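Long-range contacts in arginine kinase (Anthopleura japonica, PDB 4RF6), which catalyses the reversible transfer of a phosphoryl group from ATP to L-arginine, giving N(omega)-phospho-L-arginine and ADP: residues A[108-113]-A[248-253]; A[115-120]-A[350-355]; A[294-299]-A[360-365]; A[305-310]-A[356-361]. All coordinates share one frame; numbering follows the deposited sequence.

Contact 1 of 4, residues A[108-113]-A[248-253]; sequences SDMNPA and SVFSRL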
loop_
_atom_site.group_PDB
_atom_site.type_symbol
_atom_site.label_atom_id
_atom_site.label_comp_id
_atom_site.label_asym_id
_atom_site.label_seq_id
_atom_site.Cartn_x
_atom_site.Cartn_y
_atom_site.Cartn_z
ATOM N N SER A 108 31.067 9.589 2.776
ATOM C CA SER A 108 29.797 9.521 2.065
ATOM C C SER A 108 29.902 8.522 0.921
ATOM O O SER A 108 30.986 8.321 0.376
ATOM C CB SER A 108 29.437 10.892 1.509
ATOM O OG SER A 108 29.412 11.864 2.531
ATOM N N ASP A 109 28.781 7.902 0.560
ATOM C CA ASP A 109 28.745 6.977 -0.568
ATOM C C ASP A 109 27.317 6.851 -1.082
ATOM O O ASP A 109 26.476 6.179 -0.476
ATOM C CB ASP A 109 29.321 5.606 -0.185
ATOM C CG ASP A 109 29.400 4.646 -1.366
ATOM O OD1 ASP A 109 29.079 5.058 -2.505
ATOM O OD2 ASP A 109 29.792 3.477 -1.147
ATOM N N MET A 110 27.063 7.507 -2.209
ATOM C CA MET A 110 25.751 7.507 -2.834
ATOM C C MET A 110 25.766 6.748 -4.160
ATOM O O MET A 110 25.057 7.114 -5.100
ATOM C CB MET A 110 25.262 8.941 -3.044
ATOM C CG MET A 110 24.764 9.617 -1.775
ATOM S SD MET A 110 23.239 8.887 -1.153
ATOM C CE MET A 110 22.079 9.484 -2.376
ATOM N N ASN A 111 26.578 5.696 -4.232
ATOM C CA ASN A 111 26.581 4.805 -5.389
ATOM C C ASN A 111 25.768 3.552 -5.088
ATOM O O ASN A 111 26.248 2.644 -4.406
ATOM C CB ASN A 111 28.010 4.420 -5.790
ATOM C CG ASN A 111 28.072 3.717 -7.136
ATOM O OD1 ASN A 111 27.105 3.088 -7.572
ATOM N ND2 ASN A 111 29.215 3.819 -7.802
ATOM N N PRO A 112 24.535 3.494 -5.618
ATOM C CA PRO A 112 23.595 2.398 -5.357
ATOM C C PRO A 112 24.118 1.044 -5.823
ATOM O O PRO A 112 23.643 0.021 -5.340
ATOM C CB PRO A 112 22.363 2.792 -6.180
ATOM C CG PRO A 112 22.890 3.675 -7.255
ATOM C CD PRO A 112 23.997 4.450 -6.601
ATOM N N ALA A 113 25.074 1.037 -6.747
ATOM C CA ALA A 113 25.661 -0.212 -7.236
ATOM C C ALA A 113 26.529 -0.890 -6.172
ATOM O O ALA A 113 26.894 -2.060 -6.308
ATOM C CB ALA A 113 26.463 0.038 -8.502
ATOM N N SER A 248 15.678 -0.990 -5.126
ATOM C CA SER A 248 15.064 -0.100 -6.111
ATOM C C SER A 248 14.788 1.294 -5.541
ATOM O O SER A 248 14.933 2.299 -6.238
ATOM C CB SER A 248 13.775 -0.719 -6.648
ATOM O OG SER A 248 13.032 0.220 -7.399
ATOM N N VAL A 249 14.385 1.348 -4.272
ATOM C CA VAL A 249 14.107 2.616 -3.598
ATOM C C VAL A 249 15.369 3.480 -3.492
ATOM O O VAL A 249 15.331 4.689 -3.730
ATOM C CB VAL A 249 13.524 2.391 -2.190
ATOM C CG1 VAL A 249 13.518 3.693 -1.387
ATOM C CG2 VAL A 249 12.120 1.807 -2.264
ATOM N N PHE A 250 16.481 2.850 -3.128
ATOM C CA PHE A 250 17.744 3.557 -2.968
ATOM C C PHE A 250 18.321 3.963 -4.317
ATOM O O PHE A 250 18.934 5.026 -4.448
ATOM C CB PHE A 250 18.749 2.700 -2.197
ATOM C CG PHE A 250 20.002 3.439 -1.807
ATOM C CD1 PHE A 250 19.925 4.634 -1.103
ATOM C CD2 PHE A 250 21.253 2.934 -2.135
ATOM C CE1 PHE A 250 21.077 5.323 -0.741
ATOM C CE2 PHE A 250 22.412 3.610 -1.776
ATOM C CZ PHE A 250 22.324 4.808 -1.076
ATOM N N SER A 251 18.122 3.111 -5.319
ATOM C CA SER A 251 18.548 3.421 -6.683
ATOM C C SER A 251 17.866 4.695 -7.188
ATOM O O SER A 251 18.528 5.601 -7.702
ATOM C CB SER A 251 18.241 2.243 -7.617
ATOM O OG SER A 251 18.533 2.565 -8.960
ATOM N N ARG A 252 16.544 4.749 -7.033
ATOM C CA ARG A 252 15.746 5.905 -7.429
ATOM C C ARG A 252 16.180 7.150 -6.655
ATOM O O ARG A 252 16.314 8.236 -7.230
ATOM C CB ARG A 252 14.255 5.610 -7.208
ATOM C CG ARG A 252 13.308 6.751 -7.571
ATOM C CD ARG A 252 11.859 6.274 -7.657
ATOM N NE ARG A 252 11.369 5.749 -6.382
ATOM C CZ ARG A 252 11.096 4.466 -6.149
ATOM N NH1 ARG A 252 11.255 3.561 -7.105
ATOM N NH2 ARG A 252 10.654 4.089 -4.958
ATOM N N LEU A 253 16.418 6.985 -5.354
ATOM C CA LEU A 253 16.894 8.090 -4.527
ATOM C C LEU A 253 18.215 8.629 -5.062
ATOM O O LEU A 253 18.354 9.832 -5.314
ATOM C CB LEU A 253 17.072 7.652 -3.072
ATOM C CG LEU A 253 17.577 8.756 -2.141
ATOM C CD1 LEU A 253 16.594 9.913 -2.111
ATOM C CD2 LEU A 253 17.834 8.237 -0.732
#

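Contact 2 of 4, residues A[115-120]-A[350-355]; sequences VKAPDL and DMYDGV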
loop_
_atom_site.group_PDB
_atom_site.type_symbol
_atom_site.label_atom_id
_atom_site.label_comp_id
_atom_site.label_asym_id
_atom_site.label_seq_id
_atom_site.Cartn_x
_atom_site.Cartn_y
_atom_site.Cartn_z
ATOM N N VAL A 115 25.463 -1.346 -3.242
ATOM C CA VAL A 115 24.492 -2.066 -2.425
ATOM C C VAL A 115 24.107 -3.383 -3.091
ATOM O O VAL A 115 23.801 -3.422 -4.282
ATOM C CB VAL A 115 23.233 -1.206 -2.152
ATOM C CG1 VAL A 115 22.090 -2.062 -1.622
ATOM C CG2 VAL A 115 23.562 -0.074 -1.180
ATOM N N LYS A 116 24.138 -4.463 -2.320
ATOM C CA LYS A 116 23.740 -5.768 -2.828
ATOM C C LYS A 116 22.444 -6.161 -2.135
ATOM O O LYS A 116 22.455 -6.633 -0.997
ATOM C CB LYS A 116 24.835 -6.803 -2.557
ATOM C CG LYS A 116 26.226 -6.369 -3.021
ATOM C CD LYS A 116 26.217 -5.978 -4.498
ATOM C CE LYS A 116 27.629 -5.797 -5.058
ATOM N NZ LYS A 116 28.241 -4.484 -4.701
ATOM N N ALA A 117 21.322 -5.947 -2.816
ATOM C CA ALA A 117 20.018 -6.145 -2.188
ATOM C C ALA A 117 18.990 -6.792 -3.105
ATOM O O ALA A 117 18.101 -6.112 -3.625
ATOM C CB ALA A 117 19.486 -4.820 -1.666
ATOM N N PRO A 118 19.102 -8.112 -3.304
ATOM C CA PRO A 118 18.048 -8.836 -4.023
ATOM C C PRO A 118 16.736 -8.714 -3.253
ATOM O O PRO A 118 16.753 -8.896 -2.034
ATOM C CB PRO A 118 18.531 -10.287 -3.980
ATOM C CG PRO A 118 20.006 -10.207 -3.743
ATOM C CD PRO A 118 20.215 -8.989 -2.899
ATOM N N ASP A 119 15.633 -8.425 -3.943
ATOM C CA ASP A 119 14.346 -8.149 -3.290
ATOM C C ASP A 119 13.953 -9.200 -2.241
ATOM O O ASP A 119 13.765 -10.375 -2.565
ATOM C CB ASP A 119 13.239 -7.989 -4.337
ATOM C CG ASP A 119 12.001 -7.299 -3.780
ATOM O OD1 ASP A 119 12.082 -6.712 -2.678
ATOM O OD2 ASP A 119 10.952 -7.337 -4.456
ATOM N N LEU A 120 13.834 -8.765 -0.988
ATOM C CA LEU A 120 13.624 -9.671 0.147
ATOM C C LEU A 120 12.295 -10.416 0.120
ATOM O O LEU A 120 12.239 -11.613 0.420
ATOM C CB LEU A 120 13.727 -8.905 1.472
ATOM C CG LEU A 120 15.127 -8.494 1.910
ATOM C CD1 LEU A 120 15.099 -7.627 3.161
ATOM C CD2 LEU A 120 15.979 -9.731 2.134
ATOM N N ASP A 350 23.114 -2.325 5.956
ATOM C CA ASP A 350 22.778 -2.751 7.316
ATOM C C ASP A 350 21.267 -2.929 7.446
ATOM O O ASP A 350 20.785 -3.867 8.083
ATOM C CB ASP A 350 23.254 -1.724 8.347
ATOM C CG ASP A 350 24.760 -1.711 8.518
ATOM O OD1 ASP A 350 25.421 -2.634 8.001
ATOM O OD2 ASP A 350 25.270 -0.775 9.180
ATOM N N MET A 351 20.532 -2.008 6.832
ATOM C CA MET A 351 19.075 -2.022 6.858
ATOM C C MET A 351 18.559 -3.284 6.196
ATOM O O MET A 351 17.655 -3.956 6.702
ATOM C CB MET A 351 18.540 -0.821 6.089
ATOM C CG MET A 351 17.194 -0.372 6.561
ATOM S SD MET A 351 17.368 0.301 8.221
ATOM C CE MET A 351 15.829 -0.282 8.895
ATOM N N TYR A 352 19.141 -3.591 5.042
ATOM C CA TYR A 352 18.779 -4.773 4.276
ATOM C C TYR A 352 19.151 -6.054 5.024
ATOM O O TYR A 352 18.329 -6.968 5.159
ATOM C CB TYR A 352 19.485 -4.735 2.917
ATOM C CG TYR A 352 19.230 -5.953 2.065
ATOM C CD1 TYR A 352 18.085 -6.047 1.285
ATOM C CD2 TYR A 352 20.131 -7.011 2.039
ATOM C CE1 TYR A 352 17.846 -7.158 0.503
ATOM C CE2 TYR A 352 19.891 -8.136 1.262
ATOM C CZ TYR A 352 18.747 -8.199 0.499
ATOM O OH TYR A 352 18.498 -9.308 -0.277
ATOM N N ASP A 353 20.394 -6.118 5.497
ATOM C CA ASP A 353 20.895 -7.306 6.180
ATOM C C ASP A 353 20.139 -7.511 7.490
ATOM O O ASP A 353 19.795 -8.641 7.860
ATOM C CB ASP A 353 22.398 -7.187 6.460
ATOM C CG ASP A 353 23.242 -7.122 5.192
ATOM O OD1 ASP A 353 22.720 -7.404 4.100
ATOM O OD2 ASP A 353 24.445 -6.792 5.301
ATOM N N GLY A 354 19.874 -6.412 8.187
ATOM C CA GLY A 354 19.160 -6.464 9.452
ATOM C C GLY A 354 17.727 -6.951 9.323
ATOM O O GLY A 354 17.312 -7.869 10.040
ATOM N N VAL A 355 16.966 -6.333 8.422
ATOM C CA VAL A 355 15.584 -6.745 8.164
ATOM C C VAL A 355 15.536 -8.198 7.702
ATOM O O VAL A 355 14.656 -8.964 8.106
ATOM C CB VAL A 355 14.898 -5.826 7.120
ATOM C CG1 VAL A 355 13.553 -6.400 6.693
ATOM C CG2 VAL A 355 14.714 -4.418 7.680
#

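Contact 3 of 4, residues A[294-299]-A[360-365]; sequences IPHAKE and ELEKEA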
loop_
_atom_site.group_PDB
_atom_site.type_symbol
_atom_site.label_atom_id
_atom_site.label_comp_id
_atom_site.label_asym_id
_atom_site.label_seq_id
_atom_site.Cartn_x
_atom_site.Cartn_y
_atom_site.Cartn_z
ATOM N N ILE A 294 6.686 -8.830 12.304
ATOM C CA ILE A 294 7.536 -9.836 12.933
ATOM C C ILE A 294 7.184 -10.100 14.410
ATOM O O ILE A 294 8.041 -9.968 15.287
ATOM C CB ILE A 294 9.028 -9.445 12.801
ATOM C CG1 ILE A 294 9.231 -7.975 13.178
ATOM C CG2 ILE A 294 9.531 -9.679 11.375
ATOM C CD1 ILE A 294 10.688 -7.512 13.130
ATOM N N PRO A 295 5.924 -10.498 14.691
ATOM C CA PRO A 295 5.567 -10.703 16.102
ATOM C C PRO A 295 6.302 -11.883 16.742
ATOM O O PRO A 295 6.487 -11.893 17.959
ATOM C CB PRO A 295 4.058 -10.978 16.050
ATOM C CG PRO A 295 3.816 -11.515 14.690
ATOM C CD PRO A 295 4.795 -10.806 13.790
ATOM N N HIS A 296 6.718 -12.855 15.937
ATOM C CA HIS A 296 7.448 -14.009 16.453
ATOM C C HIS A 296 8.911 -13.677 16.746
ATOM O O HIS A 296 9.446 -14.051 17.790
ATOM C CB HIS A 296 7.381 -15.182 15.468
ATOM C CG HIS A 296 6.001 -15.715 15.246
ATOM N ND1 HIS A 296 5.277 -15.451 14.103
ATOM C CD2 HIS A 296 5.215 -16.504 16.015
ATOM C CE1 HIS A 296 4.104 -16.054 14.179
ATOM N NE2 HIS A 296 4.041 -16.699 15.329
ATOM N N ALA A 297 9.555 -12.983 15.812
ATOM C CA ALA A 297 10.960 -12.614 15.961
ATOM C C ALA A 297 11.170 -11.707 17.176
ATOM O O ALA A 297 12.245 -11.699 17.780
ATOM C CB ALA A 297 11.474 -11.942 14.690
ATOM N N LYS A 298 10.131 -10.952 17.525
ATOM C CA LYS A 298 10.150 -10.050 18.676
ATOM C C LYS A 298 10.392 -10.799 19.989
ATOM O O LYS A 298 11.068 -10.298 20.893
ATOM C CB LYS A 298 8.826 -9.279 18.741
ATOM C CG LYS A 298 8.662 -8.363 19.951
ATOM C CD LYS A 298 9.824 -7.386 20.096
ATOM C CE LYS A 298 9.541 -6.336 21.165
ATOM N NZ LYS A 298 8.938 -6.929 22.393
ATOM N N GLU A 299 9.842 -12.008 20.080
ATOM C CA GLU A 299 9.940 -12.824 21.287
ATOM C C GLU A 299 11.165 -13.743 21.273
ATOM O O GLU A 299 11.388 -14.502 22.218
ATOM C CB GLU A 299 8.665 -13.654 21.468
ATOM C CG GLU A 299 7.368 -12.886 21.203
ATOM C CD GLU A 299 7.179 -11.701 22.137
ATOM O OE1 GLU A 299 7.672 -11.761 23.283
ATOM O OE2 GLU A 299 6.536 -10.710 21.727
ATOM N N GLU A 360 14.120 -13.755 8.510
ATOM C CA GLU A 360 14.452 -15.177 8.588
ATOM C C GLU A 360 14.074 -15.789 9.937
ATOM O O GLU A 360 13.750 -16.978 10.021
ATOM C CB GLU A 360 15.933 -15.406 8.277
ATOM C CG GLU A 360 16.284 -15.223 6.805
ATOM C CD GLU A 360 15.668 -16.295 5.918
ATOM O OE1 GLU A 360 15.479 -17.432 6.403
ATOM O OE2 GLU A 360 15.372 -16.004 4.738
ATOM N N LEU A 361 14.107 -14.968 10.983
ATOM C CA LEU A 361 13.636 -15.374 12.306
ATOM C C LEU A 361 12.133 -15.642 12.298
ATOM O O LEU A 361 11.672 -16.663 12.813
ATOM C CB LEU A 361 13.945 -14.298 13.350
ATOM C CG LEU A 361 15.326 -14.208 13.998
ATOM C CD1 LEU A 361 15.261 -13.275 15.200
ATOM C CD2 LEU A 361 15.843 -15.584 14.413
ATOM N N GLU A 362 11.372 -14.709 11.728
ATOM C CA GLU A 362 9.926 -14.872 11.596
ATOM C C GLU A 362 9.603 -16.121 10.772
ATOM O O GLU A 362 8.699 -16.888 11.114
ATOM C CB GLU A 362 9.306 -13.627 10.946
ATOM C CG GLU A 362 7.776 -13.602 10.949
ATOM C CD GLU A 362 7.198 -13.419 12.337
ATOM O OE1 GLU A 362 7.935 -12.942 13.224
ATOM O OE2 GLU A 362 6.011 -13.752 12.543
ATOM N N LYS A 363 10.358 -16.328 9.695
ATOM C CA LYS A 363 10.135 -17.469 8.807
ATOM C C LYS A 363 10.428 -18.814 9.481
ATOM O O LYS A 363 9.714 -19.801 9.252
ATOM C CB LYS A 363 10.958 -17.322 7.524
ATOM C CG LYS A 363 10.405 -16.294 6.549
ATOM C CD LYS A 363 11.456 -15.819 5.555
ATOM C CE LYS A 363 11.940 -16.945 4.656
ATOM N NZ LYS A 363 12.877 -16.446 3.606
ATOM N N GLU A 364 11.480 -18.852 10.297
ATOM C CA GLU A 364 11.837 -20.056 11.048
ATOM C C GLU A 364 10.705 -20.422 11.989
ATOM O O GLU A 364 10.323 -21.581 12.100
ATOM C CB GLU A 364 13.102 -19.826 11.881
ATOM C CG GLU A 364 14.424 -19.895 11.128
ATOM C CD GLU A 364 15.607 -19.652 12.049
ATOM O OE1 GLU A 364 15.438 -19.805 13.277
ATOM O OE2 GLU A 364 16.698 -19.299 11.551
ATOM N N ALA A 365 10.182 -19.413 12.673
ATOM C CA ALA A 365 9.107 -19.605 13.637
ATOM C C ALA A 365 7.853 -20.137 12.957
ATOM O O ALA A 365 7.164 -21.012 13.489
ATOM C CB ALA A 365 8.808 -18.305 14.349
#

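Contact 4 of 4, residues A[305-310]-A[356-361]; sequences NILTKY and KALMEL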
loop_
_atom_site.group_PDB
_atom_site.type_symbol
_atom_site.label_atom_id
_atom_site.label_comp_id
_atom_site.label_asym_id
_atom_site.label_seq_id
_atom_site.Cartn_x
_atom_site.Cartn_y
_atom_site.Cartn_z
ATOM N N ASN A 305 19.846 -8.564 19.901
ATOM C CA ASN A 305 21.186 -8.777 19.366
ATOM C C ASN A 305 21.311 -8.382 17.889
ATOM O O ASN A 305 22.313 -7.800 17.474
ATOM C CB ASN A 305 21.611 -10.237 19.554
ATOM C CG ASN A 305 22.083 -10.542 20.969
ATOM O OD1 ASN A 305 21.814 -9.794 21.911
ATOM N ND2 ASN A 305 22.792 -11.659 21.121
ATOM N N ILE A 306 20.295 -8.709 17.099
ATOM C CA ILE A 306 20.287 -8.358 15.682
ATOM C C ILE A 306 20.201 -6.844 15.510
ATOM O O ILE A 306 20.955 -6.253 14.728
ATOM C CB ILE A 306 19.132 -9.055 14.945
ATOM C CG1 ILE A 306 19.373 -10.562 14.942
ATOM C CG2 ILE A 306 19.007 -8.541 13.520
ATOM C CD1 ILE A 306 18.169 -11.387 14.561
ATOM N N LEU A 307 19.297 -6.221 16.265
ATOM C CA LEU A 307 19.149 -4.767 16.251
ATOM C C LEU A 307 20.472 -4.077 16.560
ATOM O O LEU A 307 20.891 -3.162 15.846
ATOM C CB LEU A 307 18.092 -4.318 17.259
ATOM C CG LEU A 307 16.660 -4.795 17.051
ATOM C CD1 LEU A 307 15.723 -4.124 18.045
ATOM C CD2 LEU A 307 16.202 -4.525 15.627
ATOM N N THR A 308 21.119 -4.527 17.634
ATOM C CA THR A 308 22.403 -3.984 18.065
ATOM C C THR A 308 23.461 -4.165 16.980
ATOM O O THR A 308 24.181 -3.223 16.638
ATOM C CB THR A 308 22.891 -4.659 19.367
ATOM O OG1 THR A 308 21.930 -4.452 20.410
ATOM C CG2 THR A 308 24.220 -4.082 19.805
ATOM N N LYS A 309 23.538 -5.377 16.435
ATOM C CA LYS A 309 24.529 -5.709 15.415
ATOM C C LYS A 309 24.470 -4.778 14.205
ATOM O O LYS A 309 25.508 -4.319 13.716
ATOM C CB LYS A 309 24.377 -7.171 14.975
ATOM C CG LYS A 309 25.211 -7.564 13.752
ATOM C CD LYS A 309 25.640 -9.027 13.838
ATOM C CE LYS A 309 25.584 -9.734 12.489
ATOM N NZ LYS A 309 26.707 -9.358 11.581
ATOM N N TYR A 310 23.261 -4.480 13.735
ATOM C CA TYR A 310 23.109 -3.662 12.537
ATOM C C TYR A 310 22.828 -2.185 12.824
ATOM O O TYR A 310 22.607 -1.402 11.898
ATOM C CB TYR A 310 22.053 -4.275 11.610
ATOM C CG TYR A 310 22.469 -5.638 11.113
ATOM C CD1 TYR A 310 23.488 -5.769 10.177
ATOM C CD2 TYR A 310 21.870 -6.795 11.598
ATOM C CE1 TYR A 310 23.886 -7.008 9.728
ATOM C CE2 TYR A 310 22.263 -8.039 11.151
ATOM C CZ TYR A 310 23.273 -8.137 10.215
ATOM O OH TYR A 310 23.679 -9.371 9.760
ATOM N N LYS A 356 16.494 -8.575 6.859
ATOM C CA LYS A 356 16.599 -9.951 6.388
ATOM C C LYS A 356 16.762 -10.939 7.543
ATOM O O LYS A 356 16.087 -11.970 7.592
ATOM C CB LYS A 356 17.761 -10.107 5.404
ATOM C CG LYS A 356 17.898 -11.520 4.835
ATOM C CD LYS A 356 19.068 -11.638 3.868
ATOM C CE LYS A 356 19.229 -13.072 3.384
ATOM N NZ LYS A 356 20.249 -13.202 2.301
ATOM N N ALA A 357 17.657 -10.618 8.472
ATOM C CA ALA A 357 17.889 -11.472 9.634
ATOM C C ALA A 357 16.624 -11.584 10.474
ATOM O O ALA A 357 16.266 -12.676 10.924
ATOM C CB ALA A 357 19.034 -10.930 10.468
ATOM N N LEU A 358 15.960 -10.450 10.688
ATOM C CA LEU A 358 14.688 -10.413 11.408
ATOM C C LEU A 358 13.605 -11.193 10.666
ATOM O O LEU A 358 12.772 -11.858 11.290
ATOM C CB LEU A 358 14.223 -8.969 11.629
ATOM C CG LEU A 358 15.054 -8.066 12.545
ATOM C CD1 LEU A 358 14.578 -6.629 12.478
ATOM C CD2 LEU A 358 15.001 -8.557 13.980
ATOM N N MET A 359 13.610 -11.104 9.339
ATOM C CA MET A 359 12.628 -11.823 8.534
ATOM C C MET A 359 12.860 -13.335 8.595
ATOM O O MET A 359 11.913 -14.108 8.731
ATOM C CB MET A 359 12.622 -11.326 7.081
ATOM C CG MET A 359 11.487 -11.905 6.240
ATOM S SD MET A 359 11.324 -11.134 4.611
ATOM C CE MET A 359 12.643 -11.955 3.718
ATOM N N GLU A 360 14.120 -13.755 8.510
ATOM C CA GLU A 360 14.452 -15.177 8.588
ATOM C C GLU A 360 14.074 -15.789 9.937
ATOM O O GLU A 360 13.750 -16.978 10.021
ATOM C CB GLU A 360 15.933 -15.406 8.277
ATOM C CG GLU A 360 16.284 -15.223 6.805
ATOM C CD GLU A 360 15.668 -16.295 5.918
ATOM O OE1 GLU A 360 15.479 -17.432 6.403
ATOM O OE2 GLU A 360 15.372 -16.004 4.738
ATOM N N LEU A 361 14.107 -14.968 10.983
ATOM C CA LEU A 361 13.636 -15.374 12.306
ATOM C C LEU A 361 12.133 -15.642 12.298
ATOM O O LEU A 361 11.672 -16.663 12.813
ATOM C CB LEU A 361 13.945 -14.298 13.350
ATOM C CG LEU A 361 15.326 -14.208 13.998
ATOM C CD1 LEU A 361 15.261 -13.275 15.200
ATOM C CD2 LEU A 361 15.843 -15.584 14.413
#

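Contact 1 of 4, residues A[108-113]-A[248-253]
The carboxylate of Asp109, a residue whose backbone O sits at the rim of the Phe250 ring near its plane, is gripped at both oxygens. Its OD1 accepts the N-H of Asn111 at 3.1 Å, with the donor standing 38° out of the carboxylate plane, and this bond closes an Asx turn; OD2 is hydrogen-bonded to His114 ND1. A second Asx turn follows at once, in which Asn111 OD1 accepts from Ala113 N at 3.0 Å. The two turns set the course of a loop that offers Met110 and Pro112 to helix 246-264. Phe250 receives both. With chi1 at -171°, which sets CG opposite the backbone N, its ring swings out to the loop. Met110, bent at its second and third torsions, brings SD to 4.2 Å from Phe250 CZ, a Met-aromatic contact in which the sulfur approaches the ring obliquely. Along the CD2-CE2 side of the ring lies Pro112, its CA 4.0 Å from Phe250 CE2 and its CB 3.9 Å from Ser251 CA. Phe250 also packs on Ile132 of strand 127-136 and Val348 of helix 344-370, while Asn258 ND2, further along helix 246-264, hydrogen-bonds to the backbone O of Met110. Chemically the labour is divided: directional polar bonds shape the loop from within, whereas its grip on segment 248-253 rests on dispersion and fit of shape.

Contact 2 of 4, residues A[115-120]-A[350-355]
Two torsions bring Tyr352 and Leu120 together: the tyrosine holds CG anti to its backbone N (chi1 177°), reaching out from helix 344-370 into the loop, and the leucine, with CG anti to the carbonyl carbon (chi1 -74°), leans back to meet it. The phenol then does two jobs. As a polar group it donates from Tyr352 OH to Pro118 O, a short bond of 2.5 Å that lies in the carbonyl plane on a lone pair and fixes how far the ring enters. As an apolar plate it is enclosed on two sides. Over one face stands Ala117, whose CA is 3.7 Å from the Tyr352 ring centroid in a CH-pi contact and whose CB is 3.5 Å from Tyr352 CD1. From beyond the other side of the ring plane Leu120 comes in obliquely, with CG only 3.3 Å from Tyr352 CE1, a tight fit. The Pro118 ring crosses the phenol end at about a right angle. One turn along the helix, Val355 CG1 meets Leu120 CD1 at 4.0 Å, and both of these residues continue onto Ile127 of strand 127-136. Gln349 OE1 hydrogen-bonds to the backbone N of Lys116. An extended linker thus runs over a long helix that itself packs on an antiparallel sheet, as belongs to the catalytic-domain fold of the ATP:guanido phosphotransferases.

Contact 3 of 4, residues A[294-299]-A[360-365]
At the edge of the His296 imidazole lies the carboxylate of Glu362, its plane turned 41° from that of the ring, while the methyl of Ala365 approaches the ring obliquely. Here His296 ND1 donates to Glu362 OE2; the modelled separation of 2.4 Å is very short and its exact value doubtful, but the N-H points well at the oxygen. The other oxygen serves the backbone. Glu362 OE1 accepts from Ala297 N at 3.1 Å, nearly along its own C-O direction, and more weakly from His296 N at 3.0 Å, where the angle at hydrogen falls to 129°. A bend at the second torsion of Glu362 (chi2 69°) turns the carboxylate toward the backbone N-H groups of 296-297. Apolar contacts border this polar centre: His296 CB meets Ala365 CB at 3.6 Å, and Ala297 CB lies 3.7 Å from Leu361 CB. The Pro295 side chain crosses that of Glu362 at about a right angle, with CD 3.4 Å from Glu362 OE2. Tyr126 also touches Glu362, and Lys369, further along helix 344-370, makes a weak hydrogen bond with His296 NE2. The N-H groups of His296 and Ala297, one of them weakly bonded, are gathered at the two oxygens of a buried glutamate and would be expected to stabilise its negative charge; they tie the turn after strand 286-293 to the long helix.

Contact 4 of 4, residues A[305-310]-A[356-361]
Packing is closest where Ile306 and Leu361 reach toward each other tip to tip, Ile306 CD1 standing 3.5 Å from Leu361 CD1; the flanks of the contact are slacker. Ile306 does most of the work through two branches. CG1 lies beside the backbone N (chi1 -66°) and carries CD1 along to Leu361, while CG2 turns to the other helix at Ala357 and Leu358, 3.9 Å from Ala357 CB and 4.0 Å from Leu358 CD2. The isoleucine and Leu358 slide past each other in opposite directions, Ile306 CG2 alongside Leu358 CG and CD2. This is an antiparallel helix pair in the catalytic domain: the axes of the two short segments run at 165° and come no nearer than 10.4 Å, a spacing bridged by branched aliphatic side chains. On the inner flank the buried Leu307 crosses Leu358 at about a right angle, with CD2 4.1 Å from Leu358 CD1, and continues onto Ile312 and Ala314 of strand 312-316. Within this pair of segments Tyr310 makes only a distant, oblique contact, CE2 4.4 Å from Ala357 CB. The ring finds closer neighbours in Asp353 and Gly354, about one turn back on the long helix, while Lys309 CG lies over the centre of one face and Ile306 CG2 at the edge. The solvent side is polar, with Lys309 and Lys356 exposed on their respective helices.

How the contacts relate
Helix 344-370 is the common thread: contacts 2, 4 and 3 follow one another along it, the centre of contact 4 lying about 11 Å from that of contact 2 and about 10 Å from that of contact 3. Contacts 3 and 4 share Glu360 and Leu361, and Ala297 CB touches Leu358 O at 3.6 Å. Tyr310 of contact 4 packs on Gly354 of contact 2, CD2 to CA, at 3.5 Å. Contact 1 uses another helix but joins contact 2 through the same loop, Phe250 CE2 meeting Val115 CG2 at 3.9 Å; its centre is about 29 Å from that of contact 3. Side chains of Phe250 and Val355 lie about 4 Å from those of Ile132 and Val290 respectively, both predicted to bind ATP.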